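Local coordinates for protein 2-nitrobenzoate nitroreductase (Pseudomonas fluorescens, PDB 4Z85) that reduces the nitro group of 2-nitrobenzoate, probably with FMN as its flavin cofactor, at residues V88-D93 / P136-C141. Numbering follows the deposited sequence.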
loop_
_atom_site.group_PDB
_atom_site.type_symbol
_atom_site.label_atom_id
_atom_site.label_comp_id
_atom_site.label_asym_id
_atom_site.label_seq_id
_atom_site.Cartn_x
_atom_site.Cartn_y
_atom_site.Cartn_z
ATOM N N VAL A 88 -11.158 6.475 12.341
ATOM C CA VAL A 88 -11.300 5.050 12.062
ATOM C C VAL A 88 -10.897 4.760 10.634
ATOM O O VAL A 88 -11.316 5.462 9.715
ATOM C CB VAL A 88 -12.736 4.542 12.274
ATOM C CG1 VAL A 88 -12.904 3.106 11.728
ATOM C CG2 VAL A 88 -13.108 4.597 13.757
ATOM N N VAL A 89 -10.073 3.732 10.467
ATOM C CA VAL A 89 -9.839 3.187 9.133
ATOM C C VAL A 89 -10.781 2.004 8.903
ATOM O O VAL A 89 -10.669 0.970 9.536
ATOM C CB VAL A 89 -8.371 2.742 8.943
ATOM C CG1 VAL A 89 -8.199 2.048 7.586
ATOM C CG2 VAL A 89 -7.438 3.941 9.049
ATOM N N ASN A 90 -11.722 2.169 7.988
ATOM C CA ASN A 90 -12.635 1.101 7.623
ATOM C C ASN A 90 -12.097 0.415 6.398
ATOM O O ASN A 90 -11.801 1.085 5.409
ATOM C CB ASN A 90 -14.039 1.629 7.318
ATOM C CG ASN A 90 -14.642 2.388 8.475
ATOM O OD1 ASN A 90 -15.246 1.787 9.365
ATOM N ND2 ASN A 90 -14.478 3.706 8.473
ATOM N N MET A 91 -11.964 -0.898 6.481
ATOM C CA MET A 91 -11.488 -1.693 5.352
ATOM C C MET A 91 -12.660 -1.935 4.412
ATOM O O MET A 91 -13.825 -1.808 4.807
ATOM C CB MET A 91 -10.872 -3.011 5.823
ATOM C CG MET A 91 -9.720 -2.828 6.809
ATOM S SD MET A 91 -8.474 -1.666 6.192
ATOM C CE MET A 91 -7.336 -1.697 7.560
ATOM N N VAL A 92 -12.352 -2.283 3.168
ATOM C CA VAL A 92 -13.347 -2.222 2.105
ATOM C C VAL A 92 -13.506 -3.564 1.414
ATOM O O VAL A 92 -12.561 -4.059 0.812
ATOM C CB VAL A 92 -12.971 -1.156 1.043
ATOM C CG1 VAL A 92 -14.012 -1.138 -0.089
ATOM C CG2 VAL A 92 -12.805 0.230 1.684
ATOM N N ASP A 93 -14.697 -4.157 1.512
ATOM C CA ASP A 93 -15.017 -5.328 0.706
ATOM C C ASP A 93 -16.314 -5.089 -0.070
ATOM O O ASP A 93 -16.795 -3.965 -0.146
ATOM C CB ASP A 93 -15.097 -6.593 1.568
ATOM C CG ASP A 93 -16.292 -6.616 2.522
ATOM O OD1 ASP A 93 -17.026 -5.620 2.637
ATOM O OD2 ASP A 93 -16.476 -7.668 3.172
ATOM N N PRO A 136 -16.140 -4.654 6.979
ATOM C CA PRO A 136 -15.679 -6.001 7.338
ATOM C C PRO A 136 -14.731 -5.984 8.530
ATOM O O PRO A 136 -14.792 -6.837 9.413
ATOM C CB PRO A 136 -14.965 -6.482 6.071
ATOM C CG PRO A 136 -14.578 -5.210 5.339
ATOM C CD PRO A 136 -15.664 -4.229 5.648
ATOM N N ILE A 137 -13.837 -5.003 8.519
ATOM C CA ILE A 137 -12.813 -4.824 9.539
ATOM C C ILE A 137 -12.636 -3.329 9.692
ATOM O O ILE A 137 -12.747 -2.594 8.715
ATOM C CB ILE A 137 -11.461 -5.488 9.156
ATOM C CG1 ILE A 137 -11.621 -6.994 8.888
ATOM C CG2 ILE A 137 -10.424 -5.264 10.243
ATOM C CD1 ILE A 137 -10.335 -7.671 8.442
ATOM N N ALA A 138 -12.379 -2.866 10.915
ATOM C CA ALA A 138 -12.084 -1.458 11.142
ATOM C C ALA A 138 -10.967 -1.306 12.155
ATOM O O ALA A 138 -10.866 -2.069 13.101
ATOM C CB ALA A 138 -13.335 -0.711 11.607
ATOM N N TRP A 139 -10.088 -0.343 11.930
ATOM C CA TRP A 139 -9.056 0.011 12.890
ATOM C C TRP A 139 -9.505 1.256 13.646
ATOM O O TRP A 139 -9.817 2.281 13.040
ATOM C CB TRP A 139 -7.718 0.302 12.198
ATOM C CG TRP A 139 -7.038 -0.841 11.524
ATOM C CD1 TRP A 139 -7.363 -2.169 11.592
ATOM C CD2 TRP A 139 -5.889 -0.751 10.675
ATOM N NE1 TRP A 139 -6.476 -2.909 10.842
ATOM C CE2 TRP A 139 -5.559 -2.060 10.275
ATOM C CE3 TRP A 139 -5.105 0.320 10.209
ATOM C CZ2 TRP A 139 -4.488 -2.331 9.420
ATOM C CZ3 TRP A 139 -4.048 0.050 9.371
ATOM C CH2 TRP A 139 -3.744 -1.262 8.982
ATOM N N GLU A 140 -9.561 1.155 14.971
ATOM C CA GLU A 140 -9.728 2.312 15.834
ATOM C C GLU A 140 -8.346 2.910 16.073
ATOM O O GLU A 140 -7.451 2.239 16.632
ATOM C CB GLU A 140 -10.406 1.911 17.159
ATOM C CG GLU A 140 -11.760 1.214 16.942
ATOM C CD GLU A 140 -12.491 0.894 18.242
ATOM O OE1 GLU A 140 -11.914 1.126 19.325
ATOM O OE2 GLU A 140 -13.643 0.406 18.167
ATOM N N CYS A 141 -8.193 4.164 15.629
ATOM C CA CYS A 141 -6.889 4.808 15.545
ATOM C C CYS A 141 -6.781 6.130 16.271
ATOM O O CYS A 141 -7.743 6.908 16.359
ATOM C CB CYS A 141 -6.515 5.056 14.086
ATOM S SG CYS A 141 -6.650 3.610 13.028
#
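M91 meets W139 through its methyl end. CB lies beside the carbonyl oxygen of I137 and looks across at the ring of P136. CG passes I137 CB at 4.0 Å. A bend about the CB-CG bond (chi2 -51°) turns SD toward the indole: SD stands 5.2 Å from the centroid of the five-membered ring, a distant Met-aromatic contact, and CE comes down over the face, 3.5 Å from the centroid of the six-membered ring and 20° off its normal, the geometry of a CH-pi contact. Backbone pairing sets the register beneath it. V89 and W139 form an antiparallel hydrogen-bonded pair (V89 N to W139 O 3.0 Å, W139 N to V89 O 2.8 Å), and M91 N continues the ladder to I137 O at 2.9 Å. Strand 86-90 thereby pairs with 137-150 in the antiparallel barrel of the flavin reductase-like, FMN-binding fold. W139 NE1 hydrogen-bonds to S21 OG of the second subunit, so the indole also belongs to the dimer interface. A leucine in place of W139 would probably leave the M91 methyl without its aromatic face and S21 of the neighbouring chain without its indole N-H donor. On the sheet face bearing V88 and A138, V88 CG1 rests on A138 CB at 3.8 Å. Beyond the strand pairing, D93, at the N-cap of helix 94-103, lays its carboxylate against P136, D93 OD2 to P136 CB 3.5 Å.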